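Local coordinates for protein splicing factor U2AF 35 kDa subunit (Homo sapiens, PDB 1JMT) that pairs with the large U2AF subunit and helps select the 3' splice site in pre-mRNA, here as its RRM-like heterodimerisation domain, at residues E49-V54 and N89-N94. The protein carries 1 engineered substitution. Numbering follows the deposited sequence.
Sequences EKYGEV and NNRWFN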
ATOM      1  N   GLU A  49       6.474  -6.904  10.466  1.00 47.65           N
ATOM      2  CA  GLU A  49       7.625  -7.776  10.271  1.00 49.57           C
ATOM      3  C   GLU A  49       8.930  -7.016  10.033  1.00 48.13           C
ATOM      4  O   GLU A  49       9.951  -7.312  10.655  1.00 48.74           O
ATOM      5  CB  GLU A  49       7.358  -8.727   9.096  1.00 60.40           C
ATOM      6  CG  GLU A  49       7.542 -10.203   9.418  1.00 73.91           C
ATOM      7  CD  GLU A  49       8.997 -10.580   9.643  1.00 83.02           C
ATOM      8  OE1 GLU A  49       9.796 -10.459   8.688  1.00 87.81           O
ATOM      9  OE2 GLU A  49       9.339 -10.997  10.773  1.00 87.65           O
ATOM     10  N   LYS A  50       8.905  -6.021   9.155  1.00 45.15           N
ATOM     11  CA  LYS A  50      10.128  -5.295   8.854  1.00 45.40           C
ATOM     12  C   LYS A  50      10.309  -3.881   9.388  1.00 42.89           C
ATOM     13  O   LYS A  50      11.442  -3.435   9.541  1.00 45.53           O
ATOM     14  CB  LYS A  50      10.357  -5.291   7.339  1.00 51.87           C
ATOM     15  CG  LYS A  50      10.601  -6.686   6.767  1.00 67.97           C
ATOM     16  CD  LYS A  50      11.071  -6.633   5.322  1.00 75.54           C
ATOM     17  CE  LYS A  50      11.207  -8.026   4.718  1.00 76.23           C
ATOM     18  NZ  LYS A  50      12.251  -8.832   5.414  1.00 80.76           N
ATOM     19  N   TYR A  51       9.229  -3.171   9.689  1.00 40.36           N
ATOM     20  CA  TYR A  51       9.389  -1.799  10.158  1.00 38.86           C
ATOM     21  C   TYR A  51       9.074  -1.509  11.614  1.00 43.79           C
ATOM     22  O   TYR A  51       9.599  -0.551  12.177  1.00 44.86           O
ATOM     23  CB  TYR A  51       8.583  -0.857   9.271  1.00 35.17           C
ATOM     24  CG  TYR A  51       8.960  -0.964   7.812  1.00 40.16           C
ATOM     25  CD1 TYR A  51       8.009  -1.313   6.855  1.00 37.26           C
ATOM     26  CD2 TYR A  51      10.274  -0.757   7.394  1.00 34.17           C
ATOM     27  CE1 TYR A  51       8.356  -1.460   5.522  1.00 39.22           C
ATOM     28  CE2 TYR A  51      10.632  -0.899   6.055  1.00 42.21           C
ATOM     29  CZ  TYR A  51       9.671  -1.253   5.126  1.00 38.23           C
ATOM     30  OH  TYR A  51      10.017  -1.413   3.803  1.00 35.06           O
ATOM     31  N   GLY A  52       8.215  -2.307  12.233  1.00 43.23           N
ATOM     32  CA  GLY A  52       7.906  -2.047  13.624  1.00 40.64           C
ATOM     33  C   GLY A  52       6.462  -2.226  14.024  1.00 44.79           C
ATOM     34  O   GLY A  52       5.594  -2.536  13.203  1.00 43.70           O
ATOM     35  N   GLU A  53       6.211  -2.014  15.309  1.00 42.07           N
ATOM     36  CA  GLU A  53       4.886  -2.165  15.886  1.00 41.58           C
ATOM     37  C   GLU A  53       3.861  -1.178  15.343  1.00 37.95           C
ATOM     38  O   GLU A  53       4.064   0.037  15.363  1.00 36.30           O
ATOM     39  CB  GLU A  53       4.983  -2.048  17.411  1.00 45.08           C
ATOM     40  CG  GLU A  53       3.666  -2.185  18.149  1.00 56.68           C
ATOM     41  CD  GLU A  53       3.865  -2.488  19.625  1.00 61.53           C
ATOM     42  OE1 GLU A  53       2.913  -2.276  20.408  1.00 62.20           O
ATOM     43  OE2 GLU A  53       4.968  -2.949  19.998  1.00 60.99           O
ATOM     44  N   VAL A  54       2.749  -1.716  14.852  1.00 33.36           N
ATOM     45  CA  VAL A  54       1.689  -0.880  14.315  1.00 36.13           C
ATOM     46  C   VAL A  54       0.608  -0.618  15.364  1.00 37.10           C
ATOM     47  O   VAL A  54       0.068  -1.540  15.971  1.00 37.50           O
ATOM     48  CB  VAL A  54       1.042  -1.529  13.082  1.00 35.99           C
ATOM     49  CG1 VAL A  54      -0.156  -0.708  12.636  1.00 31.12           C
ATOM     50  CG2 VAL A  54       2.067  -1.630  11.951  1.00 35.44           C
ATOM     51  N   ASN A  89      10.135   3.799   0.062  1.00 27.89           N
ATOM     52  CA  ASN A  89      10.272   4.551  -1.165  1.00 29.34           C
ATOM     53  C   ASN A  89      11.302   3.916  -2.101  1.00 29.47           C
ATOM     54  O   ASN A  89      11.442   4.334  -3.250  1.00 25.54           O
ATOM     55  CB  ASN A  89      10.612   6.015  -0.870  1.00 31.94           C
ATOM     56  CG  ASN A  89       9.367   6.853  -0.646  1.00 32.37           C
ATOM     57  OD1 ASN A  89       8.418   6.772  -1.420  1.00 33.90           O
ATOM     58  ND2 ASN A  89       9.364   7.663   0.406  1.00 34.22           N
ATOM     59  N   ASN A  90      12.011   2.905  -1.598  1.00 25.14           N
ATOM     60  CA  ASN A  90      12.989   2.157  -2.385  1.00 33.46           C
ATOM     61  C   ASN A  90      12.449   0.762  -2.729  1.00 32.72           C
ATOM     62  O   ASN A  90      13.221  -0.139  -3.066  1.00 32.64           O
ATOM     63  CB  ASN A  90      14.309   1.991  -1.619  1.00 35.95           C
ATOM     64  CG  ASN A  90      15.054   3.299  -1.452  1.00 40.97           C
ATOM     65  OD1 ASN A  90      15.090   4.116  -2.366  1.00 45.09           O
ATOM     66  ND2 ASN A  90      15.665   3.496  -0.289  1.00 41.71           N
ATOM     67  N   ARG A  91      11.133   0.576  -2.640  1.00 29.92           N
ATOM     68  CA  ARG A  91      10.554  -0.736  -2.938  1.00 30.62           C
ATOM     69  C   ARG A  91       9.404  -0.717  -3.937  1.00 30.12           C
ATOM     70  O   ARG A  91       8.771   0.317  -4.174  1.00 28.74           O
ATOM     71  CB  ARG A  91      10.063  -1.411  -1.650  1.00 25.28           C
ATOM     72  CG  ARG A  91      11.128  -1.617  -0.594  1.00 28.66           C
ATOM     73  CD  ARG A  91      10.544  -2.248   0.679  1.00 28.48           C
ATOM     74  NE  ARG A  91      10.085  -3.619   0.464  1.00 27.73           N
ATOM     75  CZ  ARG A  91       9.518  -4.373   1.398  1.00 27.35           C
ATOM     76  NH1 ARG A  91       9.330  -3.892   2.622  1.00 30.28           N
ATOM     77  NH2 ARG A  91       9.143  -5.615   1.113  1.00 30.76           N
ATOM     78  N   TRP A  92       9.146  -1.883  -4.522  1.00 31.58           N
ATOM     79  CA  TRP A  92       8.052  -2.044  -5.467  1.00 26.19           C
ATOM     80  C   TRP A  92       6.905  -2.693  -4.707  1.00 27.03           C
ATOM     81  O   TRP A  92       7.093  -3.271  -3.640  1.00 26.62           O
ATOM     82  CB  TRP A  92       8.425  -3.001  -6.607  1.00 27.07           C
ATOM     83  CG  TRP A  92       9.632  -2.652  -7.421  1.00 30.12           C
ATOM     84  CD1 TRP A  92      10.800  -3.358  -7.491  1.00 37.56           C
ATOM     85  CD2 TRP A  92       9.750  -1.588  -8.374  1.00 27.77           C
ATOM     86  NE1 TRP A  92      11.633  -2.806  -8.433  1.00 31.70           N
ATOM     87  CE2 TRP A  92      11.018  -1.715  -8.989  1.00 29.54           C
ATOM     88  CE3 TRP A  92       8.912  -0.535  -8.761  1.00 19.84           C
ATOM     89  CZ2 TRP A  92      11.465  -0.837  -9.985  1.00 27.02           C
ATOM     90  CZ3 TRP A  92       9.356   0.342  -9.754  1.00 32.37           C
ATOM     91  CH2 TRP A  92      10.626   0.183 -10.350  1.00 28.14           C
ATOM     92  N   PHE A  93       5.720  -2.602  -5.282  1.00 28.62           N
ATOM     93  CA  PHE A  93       4.540  -3.234  -4.724  1.00 28.46           C
ATOM     94  C   PHE A  93       3.596  -3.456  -5.894  1.00 28.38           C
ATOM     95  O   PHE A  93       3.175  -2.502  -6.548  1.00 22.82           O
ATOM     96  CB  PHE A  93       3.843  -2.352  -3.676  1.00 30.97           C
ATOM     97  CG  PHE A  93       2.661  -3.018  -3.020  1.00 29.09           C
ATOM     98  CD1 PHE A  93       2.825  -3.792  -1.876  1.00 35.32           C
ATOM     99  CD2 PHE A  93       1.386  -2.883  -3.555  1.00 29.78           C
ATOM    100  CE1 PHE A  93       1.740  -4.415  -1.278  1.00 26.97           C
ATOM    101  CE2 PHE A  93       0.291  -3.509  -2.960  1.00 32.14           C
ATOM    102  CZ  PHE A  93       0.468  -4.274  -1.822  1.00 28.64           C
ATOM    103  N   ASN A  94       3.309  -4.718  -6.187  1.00 34.23           N
ATOM    104  CA  ASN A  94       2.375  -5.053  -7.254  1.00 31.58           C
ATOM    105  C   ASN A  94       2.660  -4.410  -8.619  1.00 30.24           C
ATOM    106  O   ASN A  94       1.745  -3.934  -9.288  1.00 30.57           O
ATOM    107  CB  ASN A  94       0.963  -4.687  -6.776  1.00 35.63           C
ATOM    108  CG  ASN A  94      -0.128  -5.302  -7.628  1.00 40.60           C
ATOM    109  OD1 ASN A  94      -0.022  -6.448  -8.060  1.00 40.39           O
ATOM    110  ND2 ASN A  94      -1.196  -4.542  -7.856  1.00 42.09           N
TER
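Two long side chains, Tyr51 from near the end of helix 22-51 and Arg91 from the loop entering strand 92-93, bridge backbones whose nearest CA atoms, those of Lys50 and Arg91, lie 12.6 Å apart. Reaching toward each other, they meet at a nearly straight hydrogen bond, Arg91 NH1 donating to Tyr51 OH over 2.8 Å at 161°. The phenol oxygen lies almost in the guanidinium plane, although ring and guanidinium are turned 57° against each other. A bend at chi3 (67°) turns the guanidinium so that NH1 faces the phenol; Arg91 CD also lies 3.3 Å from Tyr51 OH. This side is tight, the Tyr51 ring packing on Phe75, Ala84 and Leu88. In this RNA recognition motif, two helices on one beta-sheet, the bond links the first helix to the loop leading into edge strand 92-93. Tyr51 OH is also hydrogen-bonded to Asp87, its strongest polar partner, while Glu46 and an acidic side chain of the bound peptide form salt bridges with Arg91. A leucine at Arg91 would probably leave both acids without their cationic mate and Tyr51 OH without this donor. On the looser side, exposed Lys50 brings only CD to 4.2 Å from Arg91 NH1, its NZ staying 6.2 Å from the like-charged Arg91 NH2.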